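Local coordinates for protein DOA1 (PDB 3ODT) that probably binds ubiquitin through its WD40 beta-propeller domain and takes part in regulating the turnover of F-box proteins, at residues A[23-27]-A[280-284]; A[60-64]-A[76-80]; A[123-127]-A[137-141]; A[161-167]-A[182-187]; A[224-230]-A[241-247]. All blocks are in the same frame, centred on the assembly; numbering follows the deposited sequence.

Overall arrangement
The five contacts lie around one seven-bladed propeller, a single chain of four-stranded blades. Contacts 2, 3 and 5 each hold together two neighbouring strands of one blade: inner strands in contacts 2 and 5, the outer pair in contact 3. Contacts 1 and 4 instead join neighbouring blades, contact 1 the first to the last, closing the ring. Contact 1, nearest the centre and largely buried, is purely apolar; its loop along the chain encloses the other four. Contact 4 adds a backbone bond to its hydrophobic packing and is partly open. Contacts 2 and 5 share a classic bulge, but contact 5 is far richer in polar side-chain bonds. His-141 of contact 3 reaches Asp-164 of contact 4, linking those two directly.

Contact 1: A[23-27]-A[280-284]; sequences DVVAV and IIVGS
Val-24 and Ile-281 lie alongside each other, pointing opposite ways, each on a strand of a different sheet. The two short strands run antiparallel at 163°, yet no hydrogen bond joins them, so the contact is apolar packing, of methyls on one another and on the main chain. In Val-24 the branch CG1 stands anti to the carbonyl carbon (chi1 -59°), which sends it over the backbone of Gly-283, 3.8 Å from that CA. The other branch, CG2, sits between backbone N and carbonyl carbon and meets CG2 of Ile-281, also at 3.8 Å. Ile-281 uses both of its arms: CG2 lies against Val-24, while the nearly extended ethyl arm (chi2 160°) carries CD1 to 3.7 Å from Ala-26 CB. The short side chain of Ala-26 suits a place where this methyl packs against the main chain, CD1 of Ile-281 being 3.6 Å from Ala-26 N. Glycine suits position 283, since a beta carbon would clash with Val-24 CG1. Replacing Val-24 by an alanine would probably open a gap beside Gly-283, where CG1 lay, and cost Ile-281 CG2 one of its two Val-24 neighbours. Polar bonds lie to one side, where Asp-273 accepts from Ala-26 N and Ser-271 bonds to Asp-23. Packing of an innermost strand, 21-26, against the second strand of the preceding blade is the apolar blade-to-blade interface of a WD40 beta propeller.

Contact 2: A[60-64]-A[76-80]; sequences GFLNS and FGGKD
Phe-61 and Lys-79 lie side by side and point the same way, flanking the end where strands 62-68 and 73-78 separate. The first torsion of the lysine (chi1 -86°) sets its aliphatic CG 4.0 Å from Phe-61 CB, and bends at each later torsion shape the rest of the chain; a long flexible side chain suits this exposed edge of the blade, and Arg-37 makes a cation-pi contact with the same ring. On the buried side Leu-62 comes in aslant to Phe-76, its CD1 within 3.9 Å of Phe-76 CD2. The phenylalanine gets there with CG between its backbone N and carbonyl carbon (chi1 51°), and Val-35 and Val-41 join the same apolar cluster. Asn-63 and Ser-64 turn their polar ends elsewhere, Asn-63 ND2 to Asn-106 and Ser-64 OG to the carbonyl of Val-107. Their backbone nitrogens, however, both bond to one oxygen: Gly-77 O accepts from Asn-63 N at 2.8 Å and from Ser-64 N at 3.1 Å. The first donor lies in the carbonyl plane and the second is tilted 28° from it. Gly-77 N returns a bond to Ser-64 O, while Lys-79 N closes the outer end on Phe-61 O at 3.0 Å. Glycine is needed at 78, because a beta carbon would clash with Phe-61 O. Two residues facing one across antiparallel strands form a classic beta bulge, here in the inner hairpin of a propeller blade.

Contact 3: A[123-127]-A[137-141]; sequences DKTAK and NLQAH
Lys-127 and Asn-137 lie side by side on one face of the hairpin, joined by a bond of 2.8 Å from Lys-127 NZ to Asn-137 OD1. The ammonium approaches from above the carbonyl plane, 48° out of it, and NZ also donates to Thr-125 OG1 at 2.9 Å. Its chain runs extended until chi4 (45°), where the final bend turns NZ onto both oxygens. Thr-125 OG1 in turn donates to Asp-123 OD1, which also accepts from Thr-125 N in an Asx turn. With an alanine in place of Lys-127, Asn-137 OD1 and Thr-125 OG1 would probably both lose this donor, leaving the amide held by Gln-139 alone among the residues described. The other face is apolar and buried: Ala-126 CB meets Leu-138 CD1 at 4.0 Å. Closer still, Leu-138 CB lies 3.3 Å from Ala-126 O, and the two backbones exchange a pair of hydrogen bonds. His-141 is buried too, CB packing on Lys-124 O, NE2 bonded to Thr-160 OG1 and ND1 to Asp-164 OD2. Toward solvent, Gln-139 is exposed, with OE1 taking a bond from Asn-137 ND2, and Lys-124 extends outward. This is the outer hairpin of a WD40 blade, leading into the histidine that opens the following one.

Contact 4: A[161-167]-A[182-187]; sequences ASADKTI and IHNDVV
Val-187 points toward 161-167, its methyls meeting Ala-161, Ile-167 and the turn between them, and is held by both side chain and main chain. With CG1 anti to its backbone N (chi1 -167°), that methyl wedges between Ala-161 CB, 3.7 Å away, and Ile-167 CG1, while CG2 rests on Ser-162 O and the carbonyl carbon of Lys-165. A beta-branched residue suits this spot because its two methyls can serve different neighbours. The backbone N of Val-187 donates to Ser-162 O at 3.0 Å, nearly straight at the hydrogen but from above the carbonyl plane. Lys-165 N, closing a type I turn, reaches the same oxygen from the opposite face, so the carbonyl is gripped on both sides.

Lys-165 uses its length differently. The chain runs alongside the backbone of Asn-184 and Asp-185, with CG 3.5 Å from Asp-185 O, and then bends at chi3 (-70°). That kink brings Lys-165 NZ to Asn-184 OD1 in a weak bond of 3.4 Å, on a solvent side that tolerates a charge. Ile-167 completes the buried side: it crosses both Val-187 and Ile-182 at about a right angle, its CD1 lying 4.1 Å from Ile-182 CB. Nearer solvent, Val-186 CG1 packs on Ala-163 CA at 3.7 Å, and Trp-146 touches both residues. The turn itself is braced by an ST turn, Ser-162 OG accepting from Asp-164 N, and an Asx turn, Asp-164 OD1 accepting from Thr-166 N. Such an arrangement, a turn between the second and third strands of one blade against the loop entering the next, is a blade-to-blade contact of the WD40 propeller.

Contact 5: A[224-230]-A[241-247]; sequences HESFVYC and SCGEDRT
His-224 lies between Ser-241 and Asp-245, its ring bonded at both nitrogens. NE2 of His-224 shares a hydrogen bond of 2.8 Å with Ser-241 OG, in the ring plane; on the other side ND1 makes weak bonds to Asp-245, 3.1 Å to OD2 and 3.2 Å to OD1. Ring and carboxylate planes are 41° apart. Asp-245 OD2 also accepts, on its anti side, from Glu-225 N at 2.8 Å. Thr-247 takes Asp-245 OD1: its backbone N bond makes an Asx turn, and OG1 adds a second bond from the same face. Another polar pair closes the other flank: Tyr-229 OH donates to Glu-244 OE1 at 2.6 Å, the oxygen lying near the edge of the phenol ring. Glu-244 bends at chi2 (52°) to bring the carboxylate there, and its backbone N bonds to Phe-227 O. Between these flanks, Tyr-229 and Cys-230 both face Cys-242 in a classic bulge, and Gly-243 fits because a beta carbon would clash with Phe-227 O. In the second shell, Trp-251 NE1 bonds to Ser-241 OG, Ser-268 bonds to Glu-244, and Trp-270 stacks on Tyr-229. The chain Asp-245, His-224, Ser-241 and Trp-251 matches the structural tetrad of WD40 repeats. Glu-225 OE1 comes within 3.6 Å of Asp-245 OD2, a closeness probably offset by Arg-249, which forms a salt bridge with Asp-245 and a long, weak ion pair with Glu-225.

Contact 1: A[23-27]-A[280-284]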
# COMPACT_ATOMS: atom_id res chain seq x y z
N ASP A 23 -4.38 4.96 3.72
CA ASP A 23 -4.20 4.07 2.60
C ASP A 23 -5.17 4.42 1.48
O ASP A 23 -6.32 4.82 1.72
CB ASP A 23 -4.36 2.61 3.03
CG ASP A 23 -3.51 1.64 2.18
OD1 ASP A 23 -2.70 2.09 1.33
OD2 ASP A 23 -3.62 0.41 2.39
N VAL A 24 -4.67 4.32 0.24
CA VAL A 24 -5.42 4.59 -0.98
C VAL A 24 -5.22 3.46 -1.99
O VAL A 24 -4.16 2.82 -2.03
CB VAL A 24 -5.00 5.95 -1.60
CG1 VAL A 24 -5.24 7.08 -0.60
CG2 VAL A 24 -3.54 5.94 -2.02
N VAL A 25 -6.22 3.26 -2.84
CA VAL A 25 -6.14 2.23 -3.86
C VAL A 25 -6.86 2.70 -5.12
O VAL A 25 -7.94 3.31 -5.05
CB VAL A 25 -6.69 0.86 -3.33
CG1 VAL A 25 -8.19 0.93 -2.99
CG2 VAL A 25 -6.42 -0.27 -4.30
N ALA A 26 -6.29 2.37 -6.28
CA ALA A 26 -6.95 2.53 -7.54
C ALA A 26 -7.97 1.40 -7.73
O ALA A 26 -7.68 0.20 -7.51
CB ALA A 26 -5.94 2.48 -8.67
N VAL A 27 -9.16 1.77 -8.15
CA VAL A 27 -10.16 0.78 -8.50
C VAL A 27 -10.16 0.68 -10.03
O VAL A 27 -10.03 -0.41 -10.60
CB VAL A 27 -11.52 1.19 -7.96
CG1 VAL A 27 -12.61 0.33 -8.56
CG2 VAL A 27 -11.50 1.08 -6.43
N ILE A 280 -1.02 9.05 -10.24
CA ILE A 280 -0.60 8.70 -8.89
C ILE A 280 -1.62 9.20 -7.87
O ILE A 280 -2.01 10.36 -7.91
CB ILE A 280 0.80 9.25 -8.55
CG1 ILE A 280 1.86 8.61 -9.45
CG2 ILE A 280 1.11 8.98 -7.10
CD1 ILE A 280 3.22 9.27 -9.39
N ILE A 281 -2.07 8.30 -7.01
CA ILE A 281 -3.00 8.63 -5.92
C ILE A 281 -2.19 8.71 -4.64
O ILE A 281 -1.31 7.88 -4.40
CB ILE A 281 -4.06 7.53 -5.73
CG1 ILE A 281 -4.67 7.11 -7.06
CG2 ILE A 281 -5.12 8.01 -4.75
CD1 ILE A 281 -5.35 5.74 -7.05
N VAL A 282 -2.48 9.73 -3.82
CA VAL A 282 -1.71 10.03 -2.63
C VAL A 282 -2.63 10.28 -1.43
O VAL A 282 -3.58 11.06 -1.51
CB VAL A 282 -0.84 11.31 -2.83
CG1 VAL A 282 0.05 11.55 -1.63
CG2 VAL A 282 -0.02 11.21 -4.09
N GLY A 283 -2.36 9.59 -0.32
CA GLY A 283 -3.07 9.83 0.93
C GLY A 283 -2.11 10.42 1.96
O GLY A 283 -1.04 9.89 2.20
N SER A 284 -2.54 11.50 2.62
CA SER A 284 -1.66 12.24 3.51
C SER A 284 -2.30 12.68 4.83
O SER A 284 -3.52 12.55 5.06
CB SER A 284 -1.03 13.42 2.77
OG SER A 284 -2.00 14.16 2.08

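Contact 2: A[60-64]-A[76-80]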
# COMPACT_ATOMS: atom_id res chain seq x y z
N GLY A 60 -13.48 2.40 14.55
CA GLY A 60 -12.06 2.12 14.61
C GLY A 60 -11.28 2.75 13.47
O GLY A 60 -11.77 2.88 12.36
N PHE A 61 -10.03 3.08 13.76
CA PHE A 61 -9.14 3.64 12.77
C PHE A 61 -8.98 2.61 11.66
O PHE A 61 -8.83 1.39 11.94
CB PHE A 61 -7.76 3.90 13.38
CG PHE A 61 -7.75 4.89 14.49
CD1 PHE A 61 -8.83 5.73 14.75
CD2 PHE A 61 -6.62 4.99 15.30
CE1 PHE A 61 -8.78 6.64 15.79
CE2 PHE A 61 -6.58 5.91 16.33
CZ PHE A 61 -7.66 6.73 16.58
N LEU A 62 -9.01 3.07 10.43
CA LEU A 62 -8.73 2.22 9.27
C LEU A 62 -7.36 2.62 8.72
O LEU A 62 -7.08 3.81 8.48
CB LEU A 62 -9.83 2.34 8.22
CG LEU A 62 -11.22 1.90 8.65
CD1 LEU A 62 -12.21 2.09 7.53
CD2 LEU A 62 -11.16 0.44 9.09
N ASN A 63 -6.52 1.60 8.54
CA ASN A 63 -5.12 1.75 8.17
C ASN A 63 -4.70 1.12 6.86
O ASN A 63 -3.64 1.42 6.33
CB ASN A 63 -4.24 1.24 9.30
CG ASN A 63 -4.33 2.13 10.53
OD1 ASN A 63 -4.22 3.34 10.42
ND2 ASN A 63 -4.55 1.51 11.70
N SER A 64 -5.55 0.25 6.32
CA SER A 64 -5.22 -0.47 5.11
C SER A 64 -6.48 -0.69 4.24
O SER A 64 -7.61 -0.84 4.75
CB SER A 64 -4.55 -1.80 5.47
OG SER A 64 -5.38 -2.57 6.30
N PHE A 76 -10.78 -3.68 3.72
CA PHE A 76 -10.18 -2.66 4.56
C PHE A 76 -10.02 -3.19 5.99
O PHE A 76 -10.78 -4.06 6.45
CB PHE A 76 -11.02 -1.37 4.53
CG PHE A 76 -12.47 -1.59 4.80
CD1 PHE A 76 -13.34 -1.91 3.78
CD2 PHE A 76 -12.97 -1.49 6.08
CE1 PHE A 76 -14.66 -2.15 4.02
CE2 PHE A 76 -14.33 -1.68 6.31
CZ PHE A 76 -15.16 -2.01 5.28
N GLY A 77 -9.02 -2.68 6.68
CA GLY A 77 -8.78 -3.10 8.04
C GLY A 77 -8.02 -2.05 8.82
O GLY A 77 -7.56 -1.04 8.28
N GLY A 78 -7.95 -2.28 10.12
CA GLY A 78 -7.25 -1.36 10.99
C GLY A 78 -7.25 -1.82 12.42
O GLY A 78 -7.09 -3.03 12.71
N LYS A 79 -7.48 -0.87 13.32
CA LYS A 79 -7.22 -1.10 14.74
C LYS A 79 -8.14 -2.15 15.34
O LYS A 79 -7.77 -2.78 16.34
CB LYS A 79 -7.29 0.21 15.54
CG LYS A 79 -5.97 0.99 15.55
CD LYS A 79 -4.81 0.21 16.25
CE LYS A 79 -4.82 0.36 17.76
NZ LYS A 79 -4.55 1.79 18.16
N ASP A 80 -9.33 -2.35 14.81
CA ASP A 80 -10.22 -3.30 15.47
C ASP A 80 -9.89 -4.77 15.15
O ASP A 80 -10.56 -5.67 15.63
CB ASP A 80 -11.70 -2.93 15.27
CG ASP A 80 -12.26 -3.44 13.98
OD1 ASP A 80 -13.46 -3.18 13.72
OD2 ASP A 80 -11.51 -4.09 13.24

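Contact 3: A[123-127]-A[137-141]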
# COMPACT_ATOMS: atom_id res chain seq x y z
N ASP A 123 0.06 -7.69 15.06
CA ASP A 123 0.06 -8.94 15.84
C ASP A 123 1.27 -9.82 15.50
O ASP A 123 1.44 -10.91 16.04
CB ASP A 123 -1.26 -9.72 15.75
CG ASP A 123 -1.51 -10.35 14.40
OD1 ASP A 123 -0.60 -10.36 13.55
OD2 ASP A 123 -2.64 -10.86 14.21
N LYS A 124 2.12 -9.32 14.61
CA LYS A 124 3.41 -9.93 14.22
C LYS A 124 3.28 -11.05 13.21
O LYS A 124 4.21 -11.74 12.97
CB LYS A 124 4.24 -10.38 15.43
CG LYS A 124 4.35 -9.33 16.49
CD LYS A 124 5.24 -9.83 17.66
CE LYS A 124 5.21 -8.79 18.77
NZ LYS A 124 5.48 -9.40 20.09
N THR A 125 2.09 -11.14 12.63
CA THR A 125 1.84 -12.09 11.56
C THR A 125 1.40 -11.42 10.27
O THR A 125 1.00 -10.25 10.26
CB THR A 125 0.72 -13.11 11.95
OG1 THR A 125 -0.57 -12.48 11.82
CG2 THR A 125 0.91 -13.64 13.36
N ALA A 126 1.50 -12.17 9.18
CA ALA A 126 0.75 -11.87 7.97
C ALA A 126 -0.18 -13.05 7.81
O ALA A 126 0.11 -14.17 8.30
CB ALA A 126 1.64 -11.75 6.76
N LYS A 127 -1.31 -12.83 7.14
CA LYS A 127 -2.26 -13.90 6.93
C LYS A 127 -2.63 -13.92 5.47
O LYS A 127 -2.78 -12.87 4.83
CB LYS A 127 -3.49 -13.75 7.83
CG LYS A 127 -3.19 -14.16 9.30
CD LYS A 127 -4.32 -13.84 10.27
CE LYS A 127 -4.08 -14.46 11.64
NZ LYS A 127 -2.72 -14.32 12.22
N ASN A 137 -1.37 -18.88 8.06
CA ASN A 137 -0.92 -17.95 9.08
C ASN A 137 0.62 -17.88 9.03
O ASN A 137 1.30 -18.88 9.30
CB ASN A 137 -1.37 -18.43 10.45
CG ASN A 137 -0.98 -17.47 11.54
OD1 ASN A 137 -0.95 -16.27 11.34
ND2 ASN A 137 -0.64 -18.01 12.70
N LEU A 138 1.15 -16.73 8.67
CA LEU A 138 2.59 -16.54 8.53
C LEU A 138 3.13 -15.95 9.83
O LEU A 138 3.16 -14.73 10.01
CB LEU A 138 2.90 -15.62 7.36
CG LEU A 138 2.23 -15.94 6.01
CD1 LEU A 138 2.79 -15.10 4.88
CD2 LEU A 138 2.34 -17.41 5.64
N GLN A 139 3.54 -16.85 10.71
CA GLN A 139 3.95 -16.55 12.06
C GLN A 139 5.44 -16.91 12.21
O GLN A 139 5.82 -18.08 12.12
CB GLN A 139 3.07 -17.36 13.04
CG GLN A 139 3.17 -16.93 14.52
CD GLN A 139 2.00 -17.48 15.38
OE1 GLN A 139 0.83 -17.13 15.16
NE2 GLN A 139 2.33 -18.33 16.36
N ALA A 140 6.26 -15.88 12.41
CA ALA A 140 7.70 -16.04 12.52
C ALA A 140 8.39 -14.75 12.97
O ALA A 140 9.31 -14.78 13.78
CB ALA A 140 8.29 -16.53 11.21
N HIS A 141 7.94 -13.62 12.43
CA HIS A 141 8.53 -12.33 12.78
C HIS A 141 8.40 -12.04 14.27
O HIS A 141 7.43 -12.45 14.91
CB HIS A 141 7.88 -11.18 12.01
CG HIS A 141 8.32 -11.08 10.59
ND1 HIS A 141 9.59 -10.68 10.23
CD2 HIS A 141 7.64 -11.28 9.43
CE1 HIS A 141 9.69 -10.68 8.91
NE2 HIS A 141 8.52 -11.03 8.41

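Contact 4: A[161-167]-A[182-187]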
# COMPACT_ATOMS: atom_id res chain seq x y z
N ALA A 161 7.47 -7.87 5.48
CA ALA A 161 8.38 -6.85 5.97
C ALA A 161 8.01 -6.52 7.39
O ALA A 161 6.82 -6.31 7.71
CB ALA A 161 8.22 -5.60 5.14
N SER A 162 9.02 -6.38 8.25
CA SER A 162 8.77 -6.25 9.68
C SER A 162 9.60 -5.21 10.41
O SER A 162 10.72 -4.86 10.03
CB SER A 162 8.93 -7.64 10.32
OG SER A 162 8.84 -7.65 11.73
N ALA A 163 9.05 -4.75 11.54
CA ALA A 163 9.77 -3.92 12.49
C ALA A 163 10.94 -4.66 13.11
O ALA A 163 11.78 -4.03 13.78
CB ALA A 163 8.80 -3.43 13.60
N ASP A 164 11.03 -5.98 12.90
CA ASP A 164 12.18 -6.72 13.42
C ASP A 164 13.41 -6.57 12.51
O ASP A 164 14.44 -7.18 12.74
CB ASP A 164 11.83 -8.19 13.72
CG ASP A 164 11.60 -9.05 12.47
OD1 ASP A 164 11.85 -8.59 11.34
OD2 ASP A 164 11.14 -10.20 12.63
N LYS A 165 13.28 -5.70 11.51
CA LYS A 165 14.38 -5.31 10.61
C LYS A 165 14.68 -6.36 9.54
O LYS A 165 15.73 -6.33 8.93
CB LYS A 165 15.64 -4.90 11.37
CG LYS A 165 15.36 -3.88 12.45
CD LYS A 165 16.64 -3.36 13.09
CE LYS A 165 17.29 -4.44 13.94
NZ LYS A 165 18.57 -3.98 14.62
N THR A 166 13.75 -7.28 9.32
CA THR A 166 13.93 -8.32 8.31
C THR A 166 12.77 -8.35 7.33
O THR A 166 11.66 -7.87 7.62
CB THR A 166 14.08 -9.73 8.91
OG1 THR A 166 12.80 -10.20 9.35
CG2 THR A 166 15.13 -9.80 10.04
N ILE A 167 13.07 -8.94 6.18
CA ILE A 167 12.10 -9.31 5.14
C ILE A 167 12.14 -10.83 5.10
O ILE A 167 13.23 -11.40 5.15
CB ILE A 167 12.49 -8.71 3.77
CG1 ILE A 167 12.41 -7.18 3.87
CG2 ILE A 167 11.58 -9.20 2.68
CD1 ILE A 167 13.52 -6.48 3.23
N ILE A 182 19.29 -6.14 4.57
CA ILE A 182 18.80 -5.13 3.64
C ILE A 182 18.64 -3.78 4.34
O ILE A 182 19.09 -2.76 3.82
CB ILE A 182 17.46 -5.56 3.01
CG1 ILE A 182 17.60 -6.97 2.46
CG2 ILE A 182 17.05 -4.57 1.91
CD1 ILE A 182 18.68 -7.13 1.42
N HIS A 183 17.99 -3.78 5.50
CA HIS A 183 17.85 -2.57 6.29
C HIS A 183 18.23 -2.88 7.72
O HIS A 183 17.93 -3.97 8.21
CB HIS A 183 16.41 -2.10 6.28
CG HIS A 183 15.91 -1.71 4.93
ND1 HIS A 183 15.09 -2.52 4.18
CD2 HIS A 183 16.11 -0.59 4.20
CE1 HIS A 183 14.78 -1.91 3.05
NE2 HIS A 183 15.40 -0.75 3.03
N ASN A 184 18.83 -1.90 8.40
CA ASN A 184 19.11 -2.02 9.83
C ASN A 184 18.10 -1.22 10.64
O ASN A 184 18.44 -0.59 11.65
CB ASN A 184 20.53 -1.54 10.13
CG ASN A 184 20.99 -1.93 11.53
OD1 ASN A 184 20.55 -2.94 12.07
ND2 ASN A 184 21.87 -1.12 12.10
N ASP A 185 16.85 -1.24 10.20
CA ASP A 185 15.77 -0.50 10.82
C ASP A 185 14.48 -1.15 10.36
O ASP A 185 14.48 -2.09 9.57
CB ASP A 185 15.81 0.97 10.37
CG ASP A 185 15.18 1.94 11.39
OD1 ASP A 185 14.33 1.54 12.22
OD2 ASP A 185 15.50 3.15 11.28
N VAL A 186 13.38 -0.65 10.90
CA VAL A 186 12.05 -1.17 10.62
C VAL A 186 11.81 -1.17 9.11
O VAL A 186 12.04 -0.17 8.45
CB VAL A 186 11.03 -0.24 11.28
CG1 VAL A 186 9.62 -0.57 10.82
CG2 VAL A 186 11.20 -0.24 12.82
N VAL A 187 11.37 -2.31 8.57
CA VAL A 187 11.00 -2.38 7.14
C VAL A 187 9.51 -2.12 7.01
O VAL A 187 8.70 -2.77 7.69
CB VAL A 187 11.38 -3.72 6.51
CG1 VAL A 187 11.30 -3.62 5.00
CG2 VAL A 187 12.80 -4.09 6.90

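Contact 5: A[224-230]-A[241-247]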
# COMPACT_ATOMS: atom_id res chain seq x y z
N HIS A 224 15.05 10.33 0.52
CA HIS A 224 14.07 10.65 1.56
C HIS A 224 14.79 11.05 2.84
O HIS A 224 15.80 10.45 3.21
CB HIS A 224 13.15 9.48 1.84
CG HIS A 224 12.00 9.36 0.91
ND1 HIS A 224 10.95 10.24 0.93
CD2 HIS A 224 11.73 8.45 -0.06
CE1 HIS A 224 10.08 9.89 -0.00
NE2 HIS A 224 10.51 8.79 -0.60
N GLU A 225 14.24 12.05 3.51
CA GLU A 225 14.90 12.62 4.68
C GLU A 225 14.34 12.08 5.98
O GLU A 225 14.84 12.45 7.07
CB GLU A 225 14.79 14.14 4.69
CG GLU A 225 15.26 14.77 3.39
CD GLU A 225 14.62 16.12 3.12
OE1 GLU A 225 13.40 16.15 2.80
OE2 GLU A 225 15.33 17.13 3.25
N SER A 226 13.34 11.22 5.89
CA SER A 226 12.75 10.59 7.06
C SER A 226 12.35 9.16 6.71
O SER A 226 12.91 8.55 5.80
CB SER A 226 11.54 11.38 7.55
OG SER A 226 11.26 11.09 8.91
N PHE A 227 11.37 8.63 7.44
CA PHE A 227 10.87 7.30 7.18
C PHE A 227 10.22 7.22 5.79
O PHE A 227 9.53 8.16 5.35
CB PHE A 227 9.81 6.90 8.19
CG PHE A 227 10.19 7.14 9.59
CD1 PHE A 227 11.49 6.99 10.01
CD2 PHE A 227 9.25 7.56 10.49
CE1 PHE A 227 11.84 7.22 11.31
CE2 PHE A 227 9.60 7.81 11.81
CZ PHE A 227 10.90 7.63 12.20
N VAL A 228 10.39 6.07 5.15
CA VAL A 228 9.70 5.80 3.91
C VAL A 228 8.56 4.83 4.22
O VAL A 228 8.81 3.71 4.69
CB VAL A 228 10.61 5.25 2.81
CG1 VAL A 228 9.86 5.22 1.49
CG2 VAL A 228 11.89 6.08 2.69
N TYR A 229 7.32 5.25 3.96
CA TYR A 229 6.15 4.46 4.36
C TYR A 229 5.57 3.56 3.28
O TYR A 229 4.96 2.54 3.59
CB TYR A 229 5.04 5.39 4.82
CG TYR A 229 5.35 6.20 6.06
CD1 TYR A 229 5.94 5.62 7.18
CD2 TYR A 229 5.06 7.55 6.12
CE1 TYR A 229 6.22 6.35 8.31
CE2 TYR A 229 5.31 8.29 7.27
CZ TYR A 229 5.90 7.68 8.34
OH TYR A 229 6.15 8.40 9.47
N CYS A 230 5.73 3.94 2.00
CA CYS A 230 5.01 3.23 0.96
C CYS A 230 5.81 3.33 -0.32
O CYS A 230 6.45 4.36 -0.54
CB CYS A 230 3.62 3.85 0.75
SG CYS A 230 2.55 2.90 -0.37
N SER A 241 7.43 6.48 -4.37
CA SER A 241 7.55 6.33 -2.93
C SER A 241 7.01 7.56 -2.22
O SER A 241 6.88 8.63 -2.82
CB SER A 241 9.02 6.15 -2.54
OG SER A 241 9.80 7.32 -2.83
N CYS A 242 6.72 7.41 -0.94
CA CYS A 242 6.32 8.54 -0.12
C CYS A 242 6.67 8.30 1.33
O CYS A 242 6.87 7.16 1.77
CB CYS A 242 4.82 8.80 -0.26
SG CYS A 242 3.74 7.55 0.46
N GLY A 243 6.72 9.37 2.11
CA GLY A 243 7.00 9.20 3.52
C GLY A 243 6.90 10.44 4.39
O GLY A 243 6.17 11.40 4.13
N GLU A 244 7.65 10.35 5.47
CA GLU A 244 7.54 11.25 6.58
C GLU A 244 8.15 12.63 6.29
O GLU A 244 7.87 13.60 6.98
CB GLU A 244 8.18 10.55 7.79
CG GLU A 244 8.10 11.32 9.13
CD GLU A 244 6.69 11.78 9.48
OE1 GLU A 244 5.73 11.00 9.33
OE2 GLU A 244 6.56 12.93 9.95
N ASP A 245 8.95 12.72 5.23
CA ASP A 245 9.56 14.00 4.84
C ASP A 245 8.68 14.88 3.94
O ASP A 245 9.15 15.85 3.35
CB ASP A 245 10.91 13.78 4.19
CG ASP A 245 10.82 13.09 2.83
OD1 ASP A 245 9.67 12.79 2.42
OD2 ASP A 245 11.90 12.93 2.18
N ARG A 246 7.39 14.55 3.90
CA ARG A 246 6.37 15.32 3.19
C ARG A 246 6.44 15.17 1.68
O ARG A 246 5.79 15.94 0.95
CB ARG A 246 6.39 16.81 3.57
CG ARG A 246 6.55 17.06 5.07
CD ARG A 246 6.28 18.50 5.43
NE ARG A 246 7.31 19.45 4.99
CZ ARG A 246 7.15 20.37 4.05
NH1 ARG A 246 6.02 20.45 3.35
NH2 ARG A 246 8.14 21.21 3.77
N THR A 247 7.18 14.18 1.21
CA THR A 247 7.38 14.04 -0.22
C THR A 247 6.78 12.75 -0.80
O THR A 247 6.69 11.70 -0.15
CB THR A 247 8.87 14.13 -0.65
OG1 THR A 247 9.59 12.95 -0.26
CG2 THR A 247 9.54 15.42 -0.13